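Local structure of acyl-CoA thioester hydrolase ybgC (Escherichia coli K-12, 3GRH) at residues Q46-F54 with N316-V324; N349-N360 with N402-G413. The protein is a putative acyl-CoA thioesterase of the pectinesterase family, an outer membrane lipoprotein that neither binds pectin nor shows pectinesterase activity. All blocks are in the same frame, centred on the assembly; numbering follows the deposited sequence.

Both contacts meet on one parallel sheet of the beta-helix, where strands 321-324 and 351-355 are neighbours. Interaction 2 adds strand 403-407 as the outermost strand and is largely buried; interaction 1 lays the short helix 50-53 and the loop before it over the outside of the same sheet and is only partly buried. Their chemistry follows their place: aromatic faces and one tyrosine hydroxyl in interaction 1, a ladder of backbone hydrogen bonds with polar side chains near its two ends in interaction 2. They are stitched together by Arg403 NH1 on Ile317 O, by Arg355 NH1 on Phe48 O, and by Phe48 lying against Gln351.

Interaction 1: Q46-F54 with N316-V324; sequences QNFDAQHYF and NIYYGFLAV
Tyr319 reaches from the loop before strand 321-324 into the angle between Asn47 and helix 50-53, and its atoms meet several partners in turn. Its CB lies over the Tyr53 ring, 4.1 Å from the ring centroid. CG is beside the backbone N and anti to the carbonyl carbon (chi1 -62°), and from there CD1 meets the Tyr53 face, 3.6 Å from Tyr53 CE1, in an edge-to-face pair with planes at 61°. On the other flank CD2 and CE2 pass beneath His52 O, which sits over one face of the Tyr319 ring near its rim. CE1 continues to Phe48, 3.9 Å from Phe48 CD1. At the tip, Tyr319 OH is 2.8 Å from Asn47 O, within hydrogen-bonding distance although another acceptor competes for its proton, and 3.5 Å from His52 CB. Tyr53 is clasped from both faces: opposite Tyr319, Leu322 CB stands almost over the ring centre, 3.7 Å from Tyr53 CZ, while Gly320 O comes to its edge, 3.4 Å from Tyr53 CD2. Leu322 spreads its two methyls beneath the loop, CD1 toward Phe48 O and CD2 against Asp49 and the backbone N of Ala50. Asp49 caps the helix, its OD1 taking a weak bond from His52 N and a shorter, straighter one from His52 ND1 at 2.7 Å. The short helix 50-53 and the loop before it are thus held to the beta-helix mainly by aromatic and aliphatic surfaces closing on both faces of Tyr53, while a hydrogen bond from Gln351 NE2 to Tyr53 OH ties the tip of that ring to the neighbouring strand and Tyr319 OH lies close to Asn47 O.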
loop_
_atom_site.group_PDB
_atom_site.type_symbol
_atom_site.label_atom_id
_atom_site.label_comp_id
_atom_site.label_asym_id
_atom_site.label_seq_id
_atom_site.Cartn_x
_atom_site.Cartn_y
_atom_site.Cartn_z
ATOM N N GLN A 46 -14.921 -0.590 17.561
ATOM C CA GLN A 46 -14.600 0.784 17.958
ATOM C C GLN A 46 -13.086 1.042 18.073
ATOM O O GLN A 46 -12.636 2.191 17.988
ATOM C CB GLN A 46 -15.236 1.112 19.303
ATOM C CG GLN A 46 -16.698 0.993 19.365
ATOM C CD GLN A 46 -17.207 1.323 20.749
ATOM O OE1 GLN A 46 -18.149 0.709 21.246
ATOM N NE2 GLN A 46 -16.551 2.286 21.397
ATOM N N ASN A 47 -12.321 0.012 18.283
ATOM C CA ASN A 47 -10.847 0.151 18.356
ATOM C C ASN A 47 -10.203 0.216 16.988
ATOM O O ASN A 47 -8.975 0.326 16.940
ATOM C CB ASN A 47 -10.223 -1.008 19.084
ATOM C CG ASN A 47 -10.255 -0.845 20.592
ATOM O OD1 ASN A 47 -10.560 0.242 21.131
ATOM N ND2 ASN A 47 -9.949 -1.928 21.291
ATOM N N PHE A 48 -10.968 0.077 15.911
ATOM C CA PHE A 48 -10.435 -0.060 14.555
ATOM C C PHE A 48 -10.919 0.977 13.602
ATOM O O PHE A 48 -11.591 0.743 12.624
ATOM C CB PHE A 48 -10.683 -1.498 14.003
ATOM C CG PHE A 48 -10.019 -2.549 14.770
ATOM C CD1 PHE A 48 -8.636 -2.629 14.840
ATOM C CD2 PHE A 48 -10.763 -3.458 15.465
ATOM C CE1 PHE A 48 -8.032 -3.594 15.603
ATOM C CE2 PHE A 48 -10.177 -4.420 16.218
ATOM C CZ PHE A 48 -8.798 -4.490 16.295
ATOM N N ASP A 49 -10.606 2.192 13.959
ATOM C CA ASP A 49 -10.853 3.349 13.108
ATOM C C ASP A 49 -9.648 4.167 12.892
ATOM O O ASP A 49 -8.596 3.942 13.473
ATOM C CB ASP A 49 -12.000 4.115 13.748
ATOM C CG ASP A 49 -11.643 4.717 15.071
ATOM O OD1 ASP A 49 -10.560 4.421 15.602
ATOM O OD2 ASP A 49 -12.465 5.570 15.573
ATOM N N ALA A 50 -9.712 5.160 11.993
ATOM C CA ALA A 50 -8.534 5.801 11.575
ATOM C C ALA A 50 -7.803 6.431 12.714
ATOM O O ALA A 50 -6.615 6.356 12.764
ATOM C CB ALA A 50 -8.897 6.852 10.457
ATOM N N GLN A 51 -8.503 6.992 13.720
ATOM C CA GLN A 51 -7.839 7.621 14.836
ATOM C C GLN A 51 -6.983 6.679 15.687
ATOM O O GLN A 51 -6.020 7.090 16.358
ATOM C CB GLN A 51 -8.821 8.409 15.685
ATOM C CG GLN A 51 -9.818 7.628 16.446
ATOM C CD GLN A 51 -10.874 8.494 17.153
ATOM O OE1 GLN A 51 -12.081 8.307 16.947
ATOM N NE2 GLN A 51 -10.421 9.425 17.991
ATOM N N HIS A 52 -7.363 5.405 15.759
ATOM C CA HIS A 52 -6.534 4.431 16.433
ATOM C C HIS A 52 -5.395 3.981 15.618
ATOM O O HIS A 52 -4.232 3.828 16.100
ATOM C CB HIS A 52 -7.439 3.232 16.885
ATOM C CG HIS A 52 -8.255 3.534 18.098
ATOM N ND1 HIS A 52 -9.467 4.184 18.020
ATOM C CD2 HIS A 52 -8.068 3.242 19.407
ATOM C CE1 HIS A 52 -9.972 4.326 19.231
ATOM N NE2 HIS A 52 -9.153 3.758 20.095
ATOM N N TYR A 53 -5.633 3.824 14.322
ATOM C CA TYR A 53 -4.499 3.437 13.420
ATOM C C TYR A 53 -3.456 4.496 13.312
ATOM O O TYR A 53 -2.283 4.213 13.085
ATOM C CB TYR A 53 -4.974 3.037 11.995
ATOM C CG TYR A 53 -5.518 1.652 11.851
ATOM C CD1 TYR A 53 -6.748 1.314 12.357
ATOM C CD2 TYR A 53 -4.806 0.665 11.210
ATOM C CE1 TYR A 53 -7.232 0.049 12.316
ATOM C CE2 TYR A 53 -5.308 -0.585 11.124
ATOM C CZ TYR A 53 -6.531 -0.918 11.688
ATOM O OH TYR A 53 -6.993 -2.232 11.643
ATOM N N PHE A 54 -3.886 5.753 13.533
ATOM C CA PHE A 54 -3.010 6.902 13.359
ATOM C C PHE A 54 -2.523 7.489 14.674
ATOM O O PHE A 54 -1.939 8.551 14.703
ATOM C CB PHE A 54 -3.675 7.972 12.510
ATOM C CG PHE A 54 -3.821 7.626 11.059
ATOM C CD1 PHE A 54 -3.075 6.665 10.464
ATOM C CD2 PHE A 54 -4.644 8.396 10.287
ATOM C CE1 PHE A 54 -3.207 6.399 9.068
ATOM C CE2 PHE A 54 -4.774 8.141 8.972
ATOM C CZ PHE A 54 -4.022 7.130 8.382
ATOM N N ASN A 316 3.627 -7.473 18.250
ATOM C CA ASN A 316 3.443 -6.559 19.360
ATOM C C ASN A 316 2.747 -5.251 19.017
ATOM O O ASN A 316 2.477 -4.416 19.899
ATOM C CB ASN A 316 4.768 -6.209 20.041
ATOM C CG ASN A 316 5.767 -5.558 19.086
ATOM O OD1 ASN A 316 6.190 -6.198 18.159
ATOM N ND2 ASN A 316 6.094 -4.256 19.288
ATOM N N ILE A 317 2.519 -5.028 17.738
ATOM C CA ILE A 317 1.910 -3.789 17.172
ATOM C C ILE A 317 0.479 -4.103 16.831
ATOM O O ILE A 317 0.164 -5.147 16.245
ATOM C CB ILE A 317 2.682 -3.280 15.931
ATOM C CG1 ILE A 317 4.085 -2.874 16.383
ATOM C CG2 ILE A 317 1.911 -2.239 15.135
ATOM C CD1 ILE A 317 4.128 -1.658 17.321
ATOM N N TYR A 318 -0.438 -3.220 17.226
ATOM C CA TYR A 318 -1.839 -3.568 17.121
ATOM C C TYR A 318 -2.493 -3.192 15.815
ATOM O O TYR A 318 -3.560 -3.680 15.480
ATOM C CB TYR A 318 -2.611 -2.931 18.274
ATOM C CG TYR A 318 -2.314 -3.493 19.640
ATOM C CD1 TYR A 318 -1.497 -4.580 19.812
ATOM C CD2 TYR A 318 -2.876 -2.914 20.744
ATOM C CE1 TYR A 318 -1.193 -5.090 21.108
ATOM C CE2 TYR A 318 -2.613 -3.402 22.033
ATOM C CZ TYR A 318 -1.792 -4.483 22.206
ATOM O OH TYR A 318 -1.536 -4.948 23.512
ATOM N N TYR A 319 -1.839 -2.335 15.038
ATOM C CA TYR A 319 -2.481 -1.721 13.879
ATOM C C TYR A 319 -1.673 -1.926 12.689
ATOM O O TYR A 319 -0.498 -1.509 12.641
ATOM C CB TYR A 319 -2.758 -0.216 14.107
ATOM C CG TYR A 319 -3.673 -0.005 15.234
ATOM C CD1 TYR A 319 -4.975 -0.325 15.081
ATOM C CD2 TYR A 319 -3.261 0.346 16.498
ATOM C CE1 TYR A 319 -5.852 -0.244 16.086
ATOM C CE2 TYR A 319 -4.186 0.390 17.558
ATOM C CZ TYR A 319 -5.485 0.087 17.316
ATOM O OH TYR A 319 -6.472 0.145 18.288
ATOM N N GLY A 320 -2.299 -2.635 11.700
ATOM C CA GLY A 320 -1.806 -2.839 10.393
ATOM C C GLY A 320 -2.569 -2.069 9.332
ATOM O O GLY A 320 -2.442 -0.874 9.284
ATOM N N PHE A 321 -3.443 -2.763 8.636
ATOM C CA PHE A 321 -4.217 -2.191 7.549
ATOM C C PHE A 321 -5.639 -1.979 7.889
ATOM O O PHE A 321 -6.240 -2.875 8.498
ATOM C CB PHE A 321 -4.125 -3.030 6.283
ATOM C CG PHE A 321 -2.742 -3.244 5.725
ATOM C CD1 PHE A 321 -1.689 -2.439 5.995
ATOM C CD2 PHE A 321 -2.572 -4.213 4.809
ATOM C CE1 PHE A 321 -0.380 -2.690 5.456
ATOM C CE2 PHE A 321 -1.281 -4.501 4.305
ATOM C CZ PHE A 321 -0.221 -3.740 4.593
ATOM N N LEU A 322 -6.255 -0.850 7.483
ATOM C CA LEU A 322 -7.693 -0.676 7.676
ATOM C C LEU A 322 -8.250 -0.295 6.340
ATOM O O LEU A 322 -7.718 0.633 5.750
ATOM C CB LEU A 322 -8.000 0.491 8.612
ATOM C CG LEU A 322 -9.425 0.867 8.803
ATOM C CD1 LEU A 322 -10.143 -0.355 9.430
ATOM C CD2 LEU A 322 -9.489 2.117 9.735
ATOM N N ALA A 323 -9.241 -1.029 5.827
ATOM C CA ALA A 323 -9.949 -0.626 4.607
ATOM C C ALA A 323 -11.347 -0.277 5.060
ATOM O O ALA A 323 -12.031 -1.109 5.672
ATOM C CB ALA A 323 -9.964 -1.793 3.658
ATOM N N VAL A 324 -11.749 0.957 4.810
ATOM C CA VAL A 324 -13.064 1.511 5.231
ATOM C C VAL A 324 -13.765 2.109 4.062
ATOM O O VAL A 324 -13.163 2.785 3.242
ATOM C CB VAL A 324 -12.865 2.471 6.461
ATOM C CG1 VAL A 324 -11.948 3.573 6.132
ATOM C CG2 VAL A 324 -14.185 2.989 6.940
#

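Interaction 2: N349-N360 with N402-G413; sequences NGQVVIRDSAIN and NRMWEYNNRGVG
The guanidinium of Arg403 has Gln351 CB over one face and Asn349 O at its edge, where NE and NH2 grip that single carbonyl oxygen side-on, NH2 at 2.8 Å from Asn349 O and NE at 3.0 Å from it. A bend at chi3 (-67°) turns the group back toward this carbonyl, while NH1 goes on to Ile317 O. An alanine here would remove both donors and probably leave Asn349 O without these mates and the start of segment 349-360 less firmly held. Arg355 presents one face to Tyr407 CD2, with guanidinium and ring planes 77° apart; its NE makes a salt bridge with Asp356 OD2, 2.9 Å away, approaching from above the carboxylate plane. The other oxygen, Asp356 OD1, takes Asn408 ND2 at 2.8 Å, nearly straight and in the amide plane of Asn408. Arg410 lays its guanidinium face on Ala358 CB and brings NH1 edge-on to Asp356 O in a weak bond. The Trp405 indole has Gln351 NE2 near the plane of its edge, while Gln351 OE1 accepts from Gly320 N, and Trp405 NE1 donates to a water 2.9 Å away; Val353 CG2 packs 3.9 Å from Trp405 CD1. Facing the other way, Val352 CG1 lies 3.7 Å from Met404 CG, and both side chains touch Trp369; Glu406 pairs with Arg37. Strands 351-355 and 403-407 run parallel, 10° apart, joined by alternating bonds such as Val352 N to Arg403 O and Trp405 N to Val352 O. Beyond them Arg410 bridges to Ser357 and Ile359, and Gly413 N closes on Ile359 O. Parallel strands in register, about 4.7 Å apart between axes, are the hallmark of the right-handed parallel beta-helix of pectinesterases, with strand 403-407 ending this sheet.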
loop_
_atom_site.group_PDB
_atom_site.type_symbol
_atom_site.label_atom_id
_atom_site.label_comp_id
_atom_site.label_asym_id
_atom_site.label_seq_id
_atom_site.Cartn_x
_atom_site.Cartn_y
_atom_site.Cartn_z
ATOM N N ASN A 349 2.529 -11.068 12.671
ATOM C CA ASN A 349 1.167 -11.637 12.638
ATOM C C ASN A 349 0.293 -10.592 11.969
ATOM O O ASN A 349 -0.214 -9.689 12.600
ATOM C CB ASN A 349 0.684 -11.952 14.050
ATOM C CG ASN A 349 -0.570 -12.722 14.043
ATOM O OD1 ASN A 349 -0.911 -13.347 13.032
ATOM N ND2 ASN A 349 -1.190 -12.836 15.211
ATOM N N GLY A 350 0.223 -10.603 10.633
ATOM C CA GLY A 350 -0.346 -9.476 9.967
ATOM C C GLY A 350 -1.748 -9.085 10.381
ATOM O O GLY A 350 -2.631 -9.925 10.528
ATOM N N GLN A 351 -2.011 -7.796 10.453
ATOM C CA GLN A 351 -3.244 -7.312 10.906
ATOM C C GLN A 351 -4.008 -6.498 9.834
ATOM O O GLN A 351 -3.431 -5.632 9.173
ATOM C CB GLN A 351 -2.995 -6.409 12.087
ATOM C CG GLN A 351 -4.251 -6.168 12.905
ATOM C CD GLN A 351 -5.102 -5.007 12.602
ATOM O OE1 GLN A 351 -4.737 -4.094 11.870
ATOM N NE2 GLN A 351 -6.292 -5.009 13.183
ATOM N N VAL A 352 -5.270 -6.836 9.651
ATOM C CA VAL A 352 -6.129 -6.115 8.697
ATOM C C VAL A 352 -7.527 -6.175 9.116
ATOM O O VAL A 352 -8.003 -7.204 9.599
ATOM C CB VAL A 352 -5.960 -6.581 7.284
ATOM C CG1 VAL A 352 -6.141 -7.986 7.177
ATOM C CG2 VAL A 352 -6.929 -5.827 6.327
ATOM N N VAL A 353 -8.206 -5.035 9.012
ATOM C CA VAL A 353 -9.656 -4.936 9.190
ATOM C C VAL A 353 -10.271 -4.377 7.932
ATOM O O VAL A 353 -9.836 -3.346 7.455
ATOM C CB VAL A 353 -10.003 -4.042 10.380
ATOM C CG1 VAL A 353 -11.463 -3.723 10.453
ATOM C CG2 VAL A 353 -9.567 -4.659 11.692
ATOM N N ILE A 354 -11.271 -5.036 7.402
ATOM C CA ILE A 354 -12.072 -4.532 6.311
ATOM C C ILE A 354 -13.446 -4.244 6.832
ATOM O O ILE A 354 -14.106 -5.135 7.361
ATOM C CB ILE A 354 -12.135 -5.543 5.146
ATOM C CG1 ILE A 354 -10.782 -5.823 4.562
ATOM C CG2 ILE A 354 -13.032 -4.948 3.994
ATOM C CD1 ILE A 354 -10.821 -6.992 3.525
ATOM N N ARG A 355 -13.831 -2.970 6.802
ATOM C CA ARG A 355 -15.103 -2.517 7.365
ATOM C C ARG A 355 -15.901 -1.651 6.460
ATOM O O ARG A 355 -15.359 -0.915 5.651
ATOM C CB ARG A 355 -14.941 -1.827 8.712
ATOM C CG ARG A 355 -14.093 -0.633 8.693
ATOM C CD ARG A 355 -13.934 -0.030 10.111
ATOM N NE ARG A 355 -15.229 0.434 10.638
ATOM C CZ ARG A 355 -15.494 0.658 11.926
ATOM N NH1 ARG A 355 -14.584 0.609 12.850
ATOM N NH2 ARG A 355 -16.736 1.092 12.216
ATOM N N ASP A 356 -17.203 -1.742 6.587
ATOM C CA ASP A 356 -18.082 -0.848 5.899
ATOM C C ASP A 356 -17.858 -0.782 4.351
ATOM O O ASP A 356 -18.037 0.276 3.717
ATOM C CB ASP A 356 -17.999 0.562 6.507
ATOM C CG ASP A 356 -18.153 0.568 8.018
ATOM O OD1 ASP A 356 -19.155 0.006 8.520
ATOM O OD2 ASP A 356 -17.251 1.156 8.727
ATOM N N SER A 357 -17.473 -1.912 3.789
ATOM C CA SER A 357 -17.034 -2.022 2.436
ATOM C C SER A 357 -17.887 -2.954 1.600
ATOM O O SER A 357 -18.555 -3.828 2.108
ATOM C CB SER A 357 -15.584 -2.475 2.398
ATOM O OG SER A 357 -14.748 -1.407 2.888
ATOM N N ALA A 358 -17.876 -2.739 0.288
ATOM C CA ALA A 358 -18.646 -3.559 -0.636
ATOM C C ALA A 358 -17.666 -4.623 -1.163
ATOM O O ALA A 358 -16.628 -4.261 -1.710
ATOM C CB ALA A 358 -19.168 -2.706 -1.809
ATOM N N ILE A 359 -17.998 -5.897 -1.030
ATOM C CA ILE A 359 -17.213 -7.035 -1.578
ATOM C C ILE A 359 -18.041 -7.727 -2.630
ATOM O O ILE A 359 -19.106 -8.228 -2.377
ATOM C CB ILE A 359 -16.797 -8.017 -0.479
ATOM C CG1 ILE A 359 -16.046 -7.279 0.607
ATOM C CG2 ILE A 359 -15.873 -9.079 -1.053
ATOM C CD1 ILE A 359 -15.764 -8.076 1.819
ATOM N N ASN A 360 -17.593 -7.689 -3.850
ATOM C CA ASN A 360 -18.546 -7.892 -4.912
ATOM C C ASN A 360 -18.259 -9.255 -5.382
ATOM O O ASN A 360 -17.807 -10.133 -4.607
ATOM C CB ASN A 360 -18.497 -6.732 -5.943
ATOM C CG ASN A 360 -19.030 -5.399 -5.345
ATOM O OD1 ASN A 360 -20.136 -5.353 -4.755
ATOM N ND2 ASN A 360 -18.164 -4.360 -5.352
ATOM N N ASN A 402 -4.820 -15.674 13.659
ATOM C CA ASN A 402 -4.573 -14.559 12.780
ATOM C C ASN A 402 -5.348 -13.332 13.262
ATOM O O ASN A 402 -6.177 -13.419 14.138
ATOM C CB ASN A 402 -4.957 -14.974 11.362
ATOM C CG ASN A 402 -3.907 -15.802 10.690
ATOM O OD1 ASN A 402 -2.875 -15.294 10.153
ATOM N ND2 ASN A 402 -4.087 -17.094 10.731
ATOM N N ARG A 403 -5.052 -12.204 12.669
ATOM C CA ARG A 403 -5.595 -10.898 13.008
ATOM C C ARG A 403 -6.154 -10.222 11.772
ATOM O O ARG A 403 -5.979 -9.040 11.532
ATOM C CB ARG A 403 -4.482 -10.040 13.615
ATOM C CG ARG A 403 -3.919 -10.567 14.867
ATOM C CD ARG A 403 -3.182 -9.516 15.663
ATOM N NE ARG A 403 -1.970 -9.078 14.950
ATOM C CZ ARG A 403 -1.186 -8.098 15.319
ATOM N NH1 ARG A 403 -1.531 -7.402 16.356
ATOM N NH2 ARG A 403 -0.098 -7.814 14.638
ATOM N N MET A 404 -6.952 -10.987 11.047
ATOM C CA MET A 404 -7.657 -10.544 9.842
ATOM C C MET A 404 -9.171 -10.620 10.095
ATOM O O MET A 404 -9.759 -11.687 10.349
ATOM C CB MET A 404 -7.103 -11.396 8.665
ATOM C CG MET A 404 -5.651 -11.272 8.700
ATOM S SD MET A 404 -4.758 -12.577 8.107
ATOM C CE MET A 404 -4.599 -11.752 6.622
ATOM N N TRP A 405 -9.786 -9.448 10.045
ATOM C CA TRP A 405 -11.152 -9.247 10.509
ATOM C C TRP A 405 -12.042 -8.432 9.583
ATOM O O TRP A 405 -11.522 -7.660 8.790
ATOM C CB TRP A 405 -11.156 -8.452 11.807
ATOM C CG TRP A 405 -10.137 -8.832 12.838
ATOM C CD1 TRP A 405 -8.972 -8.252 13.000
ATOM C CD2 TRP A 405 -10.208 -9.891 13.829
ATOM N NE1 TRP A 405 -8.286 -8.826 14.076
ATOM C CE2 TRP A 405 -9.004 -9.870 14.552
ATOM C CE3 TRP A 405 -11.147 -10.859 14.148
ATOM C CZ2 TRP A 405 -8.748 -10.752 15.606
ATOM C CZ3 TRP A 405 -10.884 -11.736 15.188
ATOM C CH2 TRP A 405 -9.740 -11.681 15.911
ATOM N N GLU A 406 -13.364 -8.670 9.683
ATOM C CA GLU A 406 -14.335 -7.919 8.936
ATOM C C GLU A 406 -15.360 -7.370 9.861
ATOM O O GLU A 406 -15.601 -7.910 10.919
ATOM C CB GLU A 406 -15.021 -8.783 7.947
ATOM C CG GLU A 406 -14.133 -9.170 6.775
ATOM C CD GLU A 406 -14.874 -9.987 5.845
ATOM O OE1 GLU A 406 -15.730 -9.491 5.000
ATOM O OE2 GLU A 406 -14.715 -11.190 6.061
ATOM N N TYR A 407 -15.943 -6.264 9.485
ATOM C CA TYR A 407 -17.084 -5.651 10.183
ATOM C C TYR A 407 -18.024 -4.893 9.248
ATOM O O TYR A 407 -17.578 -4.049 8.471
ATOM C CB TYR A 407 -16.581 -4.681 11.236
ATOM C CG TYR A 407 -17.654 -3.965 12.006
ATOM C CD1 TYR A 407 -18.453 -4.637 12.887
ATOM C CD2 TYR A 407 -17.834 -2.584 11.862
ATOM C CE1 TYR A 407 -19.406 -3.990 13.611
ATOM C CE2 TYR A 407 -18.826 -1.947 12.545
ATOM C CZ TYR A 407 -19.572 -2.656 13.450
ATOM O OH TYR A 407 -20.554 -1.987 14.148
ATOM N N ASN A 408 -19.307 -5.283 9.241
ATOM C CA ASN A 408 -20.323 -4.481 8.516
ATOM C C ASN A 408 -20.072 -4.324 6.998
ATOM O O ASN A 408 -20.316 -3.274 6.406
ATOM C CB ASN A 408 -20.436 -3.108 9.165
ATOM C CG ASN A 408 -21.734 -2.444 8.835
ATOM O OD1 ASN A 408 -22.784 -3.096 8.787
ATOM N ND2 ASN A 408 -21.699 -1.134 8.568
ATOM N N ASN A 409 -19.644 -5.407 6.369
ATOM C CA ASN A 409 -19.447 -5.370 4.913
ATOM C C ASN A 409 -20.707 -5.816 4.216
ATOM O O ASN A 409 -21.572 -6.473 4.817
ATOM C CB ASN A 409 -18.252 -6.175 4.492
ATOM C CG ASN A 409 -16.953 -5.687 5.111
ATOM O OD1 ASN A 409 -16.091 -6.497 5.545
ATOM N ND2 ASN A 409 -16.729 -4.422 5.067
ATOM N N ARG A 410 -20.783 -5.482 2.938
ATOM C CA ARG A 410 -21.947 -5.752 2.105
ATOM C C ARG A 410 -21.488 -6.244 0.748
ATOM O O ARG A 410 -20.309 -6.345 0.472
ATOM C CB ARG A 410 -22.778 -4.504 1.967
ATOM C CG ARG A 410 -22.136 -3.392 1.230
ATOM C CD ARG A 410 -22.903 -2.099 1.405
ATOM N NE ARG A 410 -22.394 -1.059 0.528
ATOM C CZ ARG A 410 -21.355 -0.303 0.855
ATOM N NH1 ARG A 410 -20.809 -0.411 2.043
ATOM N NH2 ARG A 410 -20.886 0.576 -0.000
ATOM N N GLY A 411 -22.444 -6.595 -0.098
ATOM C CA GLY A 411 -22.069 -7.190 -1.368
ATOM C C GLY A 411 -22.187 -8.696 -1.347
ATOM O O GLY A 411 -22.205 -9.328 -0.301
ATOM N N VAL A 412 -22.294 -9.288 -2.522
ATOM C CA VAL A 412 -22.424 -10.734 -2.639
ATOM C C VAL A 412 -21.251 -11.453 -1.967
ATOM O O VAL A 412 -21.407 -12.544 -1.439
ATOM C CB VAL A 412 -22.484 -11.168 -4.121
ATOM C CG1 VAL A 412 -22.707 -12.635 -4.195
ATOM C CG2 VAL A 412 -23.571 -10.403 -4.872
ATOM N N GLY A 413 -20.072 -10.844 -2.013
ATOM C CA GLY A 413 -18.880 -11.448 -1.451
ATOM C C GLY A 413 -18.770 -11.313 0.061
ATOM O O GLY A 413 -17.838 -11.837 0.682
HETATM O O HOH W 1 -2.670 -12.589 10.945
HETATM O O HOH W 2 -6.248 -7.450 15.632
HETATM O O HOH W 3 -22.206 -7.462 -4.698
#